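PDB 4XJ6: VC0179-like protein from Escherichia coli, which acts as a dinucleotide cyclase, a bacterial homologue of cyclic GMP-AMP synthase that probably joins two nucleoside triphosphates with the help of magnesium ions. Local coordinates for residues 64-69 against 84-89; 75-80 against 156-161; 51-56 against 99-104. One frame throughout, in Å; residues are numbered along the deposited sequence.

Contact 1: 64-69 against 84-89; sequences SVRLKL and DLARLI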
# COMPACT_ATOMS: atom_id res chain seq x y z
N SER A 64 32.50 15.49 15.06
CA SER A 64 32.31 16.46 13.99
C SER A 64 31.19 16.02 13.04
O SER A 64 30.46 16.85 12.50
CB SER A 64 33.61 16.67 13.21
OG SER A 64 34.56 17.37 13.99
N VAL A 65 31.06 14.71 12.86
CA VAL A 65 29.99 14.14 12.04
C VAL A 65 28.63 14.39 12.67
O VAL A 65 27.70 14.84 12.00
CB VAL A 65 30.19 12.63 11.82
CG1 VAL A 65 28.95 12.01 11.18
CG2 VAL A 65 31.42 12.37 10.97
N ARG A 66 28.52 14.09 13.96
CA ARG A 66 27.25 14.23 14.68
C ARG A 66 26.80 15.69 14.72
O ARG A 66 25.61 15.98 14.57
CB ARG A 66 27.38 13.70 16.11
CG ARG A 66 26.05 13.46 16.80
CD ARG A 66 26.23 13.10 18.27
NE ARG A 66 25.05 12.43 18.82
CZ ARG A 66 24.03 13.04 19.41
NH1 ARG A 66 24.04 14.36 19.54
NH2 ARG A 66 23.01 12.34 19.87
N LEU A 67 27.76 16.60 14.90
CA LEU A 67 27.46 18.02 14.99
C LEU A 67 27.02 18.58 13.64
O LEU A 67 26.18 19.49 13.59
CB LEU A 67 28.69 18.78 15.50
CG LEU A 67 29.13 18.45 16.93
CD1 LEU A 67 30.41 19.19 17.28
CD2 LEU A 67 28.03 18.78 17.92
N LYS A 68 27.57 18.04 12.56
CA LYS A 68 27.14 18.42 11.22
C LYS A 68 25.72 17.93 10.94
O LYS A 68 24.90 18.66 10.38
CB LYS A 68 28.10 17.85 10.17
CG LYS A 68 29.36 18.67 9.97
CD LYS A 68 30.26 18.04 8.91
CE LYS A 68 31.48 18.90 8.65
NZ LYS A 68 31.14 20.18 7.99
N LEU A 69 25.45 16.69 11.34
CA LEU A 69 24.13 16.09 11.15
C LEU A 69 23.06 16.83 11.96
O LEU A 69 21.90 16.88 11.56
CB LEU A 69 24.16 14.61 11.54
CG LEU A 69 24.89 13.67 10.59
CD1 LEU A 69 24.82 12.24 11.10
CD2 LEU A 69 24.32 13.77 9.17
N ASP A 84 23.51 7.16 16.21
CA ASP A 84 23.59 5.95 15.41
C ASP A 84 23.89 6.28 13.95
O ASP A 84 24.78 5.68 13.34
CB ASP A 84 22.30 5.14 15.52
CG ASP A 84 22.45 3.73 14.99
OD1 ASP A 84 23.60 3.28 14.79
OD2 ASP A 84 21.41 3.07 14.79
N LEU A 85 23.14 7.23 13.40
CA LEU A 85 23.33 7.66 12.02
C LEU A 85 24.70 8.29 11.84
O LEU A 85 25.33 8.14 10.79
CB LEU A 85 22.24 8.65 11.61
CG LEU A 85 22.27 9.07 10.14
CD1 LEU A 85 22.20 7.85 9.22
CD2 LEU A 85 21.14 10.05 9.83
N ALA A 86 25.17 8.98 12.87
CA ALA A 86 26.50 9.57 12.87
C ALA A 86 27.55 8.48 12.74
O ALA A 86 28.48 8.59 11.93
CB ALA A 86 26.73 10.38 14.14
N ARG A 87 27.40 7.42 13.52
CA ARG A 87 28.31 6.28 13.47
C ARG A 87 28.30 5.60 12.11
O ARG A 87 29.35 5.36 11.52
CB ARG A 87 27.97 5.27 14.56
CG ARG A 87 28.28 5.75 15.97
CD ARG A 87 28.20 4.61 16.97
NE ARG A 87 26.85 4.06 17.07
CZ ARG A 87 25.93 4.51 17.92
NH1 ARG A 87 26.21 5.52 18.74
NH2 ARG A 87 24.73 3.95 17.96
N LEU A 88 27.10 5.30 11.62
CA LEU A 88 26.93 4.62 10.33
C LEU A 88 27.58 5.37 9.18
O LEU A 88 28.25 4.77 8.35
CB LEU A 88 25.44 4.42 10.04
CG LEU A 88 24.70 3.44 10.95
CD1 LEU A 88 23.20 3.52 10.72
CD2 LEU A 88 25.22 2.03 10.74
N ILE A 89 27.36 6.68 9.13
CA ILE A 89 27.96 7.51 8.09
C ILE A 89 29.48 7.59 8.29
O ILE A 89 30.25 7.62 7.33
CB ILE A 89 27.35 8.93 8.08
CG1 ILE A 89 25.89 8.88 7.63
CG2 ILE A 89 28.14 9.88 7.18
CD1 ILE A 89 25.21 10.22 7.64
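A86 sits at the centre of this helix-helix contact, its methyl group received by V65, R66 and L69 from the facing helix. CB of A86 lies 3.9 Å from CB of R66, and the two backbones come close there, with the CA atoms of R66 and A86 5.1 Å apart. L69 reaches further: its CD1 rests 3.6 Å from CA of A86, while CD2 meets CD1 of I89 tip to tip at 4.0 Å. V65 lies along the other flank, CG1 3.5 Å from the carbonyl O of A86; with CG1 anti to the backbone N (chi1 170°), this methyl is the branch that touches. The axes of the two segments approach to 8.8 Å, with 122° between their N-to-C directions, and a small residue stands at the crossing.

The extended R66 contributes CB and CG here; its guanidinium forms a salt bridge with E70 and a weak hydrogen bond to O of P79. Outward from the interface, V51 and V55 of helix 24-57 pack on V65, and V51 also touches L69. L85 leans on L155 of helix 149-166, placing helix 79-90 between helices 62-69 and 149-166.

Contact 2: 75-80 against 156-161; sequences RYLSPE and VDTSLK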
# COMPACT_ATOMS: atom_id res chain seq x y z
N ARG A 75 18.38 16.45 12.90
CA ARG A 75 17.96 17.09 14.14
C ARG A 75 16.75 16.43 14.79
O ARG A 75 16.66 16.35 16.02
CB ARG A 75 17.63 18.57 13.88
CG ARG A 75 18.82 19.51 13.90
CD ARG A 75 18.40 20.94 13.56
NE ARG A 75 17.99 21.08 12.17
CZ ARG A 75 16.78 21.44 11.77
NH1 ARG A 75 15.84 21.70 12.67
NH2 ARG A 75 16.50 21.53 10.48
N TYR A 76 15.81 15.97 13.97
CA TYR A 76 14.49 15.56 14.44
C TYR A 76 14.42 14.09 14.86
O TYR A 76 13.39 13.64 15.37
CB TYR A 76 13.45 15.84 13.35
CG TYR A 76 13.36 17.31 13.00
CD1 TYR A 76 12.85 18.22 13.91
CD2 TYR A 76 13.79 17.79 11.77
CE1 TYR A 76 12.77 19.57 13.61
CE2 TYR A 76 13.72 19.13 11.45
CZ TYR A 76 13.20 20.02 12.38
OH TYR A 76 13.12 21.35 12.06
N LEU A 77 15.51 13.35 14.66
CA LEU A 77 15.61 12.01 15.23
C LEU A 77 15.88 12.12 16.73
O LEU A 77 16.30 13.17 17.21
CB LEU A 77 16.73 11.21 14.55
CG LEU A 77 16.66 10.92 13.05
CD1 LEU A 77 17.94 10.23 12.59
CD2 LEU A 77 15.45 10.06 12.72
N SER A 78 15.63 11.05 17.46
CA SER A 78 15.97 11.00 18.88
C SER A 78 17.50 11.02 19.01
O SER A 78 18.19 10.73 18.04
CB SER A 78 15.37 9.76 19.54
OG SER A 78 15.88 8.57 18.97
N PRO A 79 18.02 11.36 20.20
CA PRO A 79 19.48 11.41 20.40
C PRO A 79 20.23 10.13 20.01
O PRO A 79 21.28 10.22 19.37
CB PRO A 79 19.62 11.66 21.90
CG PRO A 79 18.40 12.45 22.25
CD PRO A 79 17.30 11.89 21.38
N GLU A 80 19.71 8.97 20.38
CA GLU A 80 20.36 7.71 20.04
C GLU A 80 20.40 7.52 18.53
O GLU A 80 21.39 7.04 17.98
CB GLU A 80 19.65 6.53 20.71
CG GLU A 80 20.47 5.25 20.76
CD GLU A 80 20.56 4.54 19.43
OE1 GLU A 80 19.52 4.39 18.76
OE2 GLU A 80 21.68 4.14 19.04
N VAL A 156 15.01 7.62 5.94
CA VAL A 156 13.58 7.68 5.69
C VAL A 156 12.88 8.25 6.92
O VAL A 156 12.02 9.12 6.80
CB VAL A 156 13.00 6.30 5.34
CG1 VAL A 156 11.48 6.35 5.35
CG2 VAL A 156 13.52 5.83 3.99
N ASP A 157 13.26 7.74 8.08
CA ASP A 157 12.71 8.21 9.35
C ASP A 157 12.98 9.70 9.53
O ASP A 157 12.11 10.45 9.96
CB ASP A 157 13.29 7.43 10.52
CG ASP A 157 12.76 6.01 10.60
OD1 ASP A 157 11.86 5.67 9.81
OD2 ASP A 157 13.24 5.25 11.46
N THR A 158 14.19 10.12 9.18
CA THR A 158 14.57 11.53 9.24
C THR A 158 13.62 12.40 8.42
O THR A 158 13.17 13.44 8.89
CB THR A 158 16.01 11.74 8.74
OG1 THR A 158 16.93 11.08 9.61
CG2 THR A 158 16.35 13.22 8.70
N SER A 159 13.32 11.95 7.21
CA SER A 159 12.44 12.69 6.32
C SER A 159 11.03 12.86 6.89
O SER A 159 10.50 13.97 6.94
CB SER A 159 12.36 11.99 4.96
OG SER A 159 11.50 12.69 4.09
N LEU A 160 10.44 11.76 7.33
CA LEU A 160 9.06 11.77 7.81
C LEU A 160 8.93 12.44 9.18
O LEU A 160 7.94 13.12 9.45
CB LEU A 160 8.51 10.34 7.86
CG LEU A 160 8.58 9.59 6.53
CD1 LEU A 160 8.00 8.19 6.67
CD2 LEU A 160 7.88 10.37 5.42
N LYS A 161 9.92 12.24 10.04
CA LYS A 161 9.91 12.87 11.36
C LYS A 161 10.15 14.37 11.27
O LYS A 161 9.69 15.13 12.12
CB LYS A 161 10.96 12.22 12.27
CG LYS A 161 10.55 10.86 12.81
CD LYS A 161 11.67 10.23 13.63
CE LYS A 161 11.15 9.75 14.97
NZ LYS A 161 11.67 8.41 15.34
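The turn that leads into helix 79-90, with S78 as its N-cap residue, packs here on helix 149-166 of the nucleotidyltransferase domain. L77 and K161 carry the largest shares of the contact, with Y76 at the rim. The L77 side chain crosses that of T158 at about a right angle, and its end surrounds OG1 of T158, which lies 3.3 Å from CD1, 3.5 Å from CG and 3.6 Å from CD2 of L77. CD2 also lies over one turn of the helix, between CB of D157 at 4.1 Å and CD of K161 at 3.9 Å.

The K161 chain runs beside the turn, bent at chi3 (130°) and chi4 (137°), and it is its CD methylene that packs against L77 rather than its ammonium group; NZ has a long, weak ion pair with E81. Y76 adds a looser contact through CB, 4.0 Å from the carbonyl O of K161, while its ring extends along helix 149-166 to S162, A165 and E166.

The polar atoms beside the leucine have other partners. OG1 of T158 is hydrogen-bonded to O of L154, one turn back in its helix, and OD1 of D157 makes a salt bridge with R246. L77 therefore packs on a hydroxyl that is already engaged, on a CB and on a lysine methylene, so the contact is essentially one of van der Waals packing, with the charged ends of D157 and K161 directed to residues beyond it.

Contact 3: 51-56 against 99-104; sequences VAIDVR and DFIKFQ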
# COMPACT_ATOMS: atom_id res chain seq x y z
N VAL A 51 27.71 15.11 4.14
CA VAL A 51 28.47 14.75 5.34
C VAL A 51 29.29 13.50 5.06
O VAL A 51 30.44 13.40 5.50
CB VAL A 51 27.54 14.53 6.55
CG1 VAL A 51 28.34 14.08 7.76
CG2 VAL A 51 26.76 15.81 6.87
N ALA A 52 28.71 12.57 4.31
CA ALA A 52 29.41 11.36 3.89
C ALA A 52 30.65 11.71 3.07
O ALA A 52 31.68 11.05 3.17
CB ALA A 52 28.48 10.45 3.10
N ILE A 53 30.54 12.76 2.26
CA ILE A 53 31.67 13.26 1.50
C ILE A 53 32.73 13.82 2.44
O ILE A 53 33.89 13.43 2.39
CB ILE A 53 31.25 14.36 0.49
CG1 ILE A 53 30.34 13.78 -0.59
CG2 ILE A 53 32.48 14.99 -0.15
CD1 ILE A 53 29.77 14.81 -1.54
N ASP A 54 32.30 14.73 3.31
CA ASP A 54 33.20 15.43 4.22
C ASP A 54 33.96 14.50 5.16
O ASP A 54 35.07 14.82 5.59
CB ASP A 54 32.41 16.45 5.05
CG ASP A 54 31.75 17.51 4.19
OD1 ASP A 54 32.18 17.70 3.03
OD2 ASP A 54 30.80 18.16 4.67
N VAL A 55 33.36 13.35 5.47
CA VAL A 55 33.98 12.36 6.36
C VAL A 55 35.35 11.94 5.85
O VAL A 55 36.35 12.09 6.55
CB VAL A 55 33.09 11.10 6.52
CG1 VAL A 55 33.90 9.93 7.06
CG2 VAL A 55 31.92 11.40 7.44
N ARG A 56 35.40 11.42 4.63
CA ARG A 56 36.65 10.95 4.06
C ARG A 56 37.45 12.11 3.48
O ARG A 56 38.67 12.04 3.38
CB ARG A 56 36.40 9.88 2.99
CG ARG A 56 35.65 10.39 1.77
CD ARG A 56 36.16 9.72 0.50
NE ARG A 56 36.11 8.26 0.61
CZ ARG A 56 35.26 7.49 -0.05
NH1 ARG A 56 34.37 8.04 -0.87
NH2 ARG A 56 35.28 6.18 0.11
N ASP A 99 29.10 4.46 -3.51
CA ASP A 99 27.75 4.31 -4.03
C ASP A 99 26.82 5.38 -3.47
O ASP A 99 26.06 6.01 -4.21
CB ASP A 99 27.19 2.92 -3.71
CG ASP A 99 27.85 1.83 -4.52
OD1 ASP A 99 28.34 2.12 -5.63
OD2 ASP A 99 27.86 0.67 -4.06
N PHE A 100 26.89 5.57 -2.15
CA PHE A 100 26.03 6.51 -1.45
C PHE A 100 26.20 7.92 -1.98
O PHE A 100 25.23 8.64 -2.21
CB PHE A 100 26.30 6.46 0.05
CG PHE A 100 25.36 7.29 0.87
CD1 PHE A 100 24.01 7.00 0.91
CD2 PHE A 100 25.82 8.37 1.61
CE1 PHE A 100 23.13 7.76 1.66
CE2 PHE A 100 24.96 9.13 2.36
CZ PHE A 100 23.61 8.83 2.39
N ILE A 101 27.46 8.31 -2.20
CA ILE A 101 27.79 9.65 -2.67
C ILE A 101 27.43 9.85 -4.14
O ILE A 101 27.02 10.94 -4.55
CB ILE A 101 29.30 9.93 -2.47
CG1 ILE A 101 29.64 9.94 -0.98
CG2 ILE A 101 29.72 11.25 -3.11
CD1 ILE A 101 31.13 10.00 -0.70
N LYS A 102 27.55 8.79 -4.93
CA LYS A 102 27.38 8.89 -6.38
C LYS A 102 25.92 8.97 -6.83
O LYS A 102 25.59 9.71 -7.76
CB LYS A 102 28.06 7.70 -7.06
CG LYS A 102 27.91 7.67 -8.57
CD LYS A 102 28.71 6.54 -9.20
CE LYS A 102 28.43 6.44 -10.69
NZ LYS A 102 28.74 7.71 -11.40
N PHE A 103 25.04 8.20 -6.19
CA PHE A 103 23.66 8.08 -6.67
C PHE A 103 22.64 8.79 -5.80
O PHE A 103 22.77 8.83 -4.58
CB PHE A 103 23.29 6.60 -6.80
CG PHE A 103 24.18 5.83 -7.72
CD1 PHE A 103 23.98 5.86 -9.09
CD2 PHE A 103 25.23 5.07 -7.21
CE1 PHE A 103 24.81 5.15 -9.94
CE2 PHE A 103 26.06 4.36 -8.06
CZ PHE A 103 25.85 4.40 -9.42
N GLN A 104 21.63 9.36 -6.45
CA GLN A 104 20.49 9.94 -5.76
C GLN A 104 19.40 8.90 -5.57
O GLN A 104 19.29 7.96 -6.36
CB GLN A 104 19.93 11.14 -6.53
CG GLN A 104 20.71 12.43 -6.35
CD GLN A 104 19.82 13.66 -6.42
OE1 GLN A 104 19.27 14.10 -5.41
NE2 GLN A 104 19.67 14.22 -7.61
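The F100 ring meets A52 at its edge: CB of A52 lies near the ring plane, 3.7 Å from CD2 and 3.8 Å from CE2 of F100. The ring is brought there by a first torsion that sets CG anti to the backbone N (chi1 -174°). The other flat group that takes part, the R56 guanidinium, is approached obliquely by CD1 of I101, which stands 3.8 Å from NH1 of R56.

I101 covers the most ground, inserted between I53 and R56 on one helix turn. The two isoleucine chains cross obliquely, and CG2 and CD1 of I101 both touch CG1 of I53, at 3.6 Å and 3.9 Å. CD1 goes on to the carbonyl O of A52, 4.0 Å away, and to R56. CG1 of I101 also lies 3.9 Å from CG1 of I53, with a longer approach of 4.3 Å to CB of A52.

R56 takes an unusual course for a helical residue, with CG between the backbone N and the carbonyl carbon (chi1 64°) and further bends at chi2 and chi3. Its guanidinium reaches two acidic residues of helix 94-102, NH2 forming a salt bridge with D94 and NH1 one with D98. These two bonds probably fix the rotation of the group beside I101, so that an ionic link borders the apolar packing. R97 of the same helix donates to the carbonyl O of A52.

Helix 94-102 is thereby joined to the C-terminal part of the long helix 24-57. F100 also packs on F45 and A48 of that helix and on M136 of strand 128-138, while V51 and V55 turn to helix 62-69.

In the fold
From the N terminus, the chain runs along helix 24-57, whose last turns enter contact 3, and then into helix 62-69, the first partner of contact 1. It passes through the turn of contact 2 and returns along helix 79-90 to close contact 1; helix 94-102 then closes contact 3, so contact 1 is nested within the loop of contact 3. Contact 2 closes last, at helix 149-166, and its loop crosses both others. Contacts 1 and 3 touch through V65 and V55, and contacts 1 and 2 through the R87-E80 salt bridge. Contacts 1 and 3 join helices 24-57, 62-69, 79-90 and 94-102 to each other, and contact 2 links the group to helix 149-166.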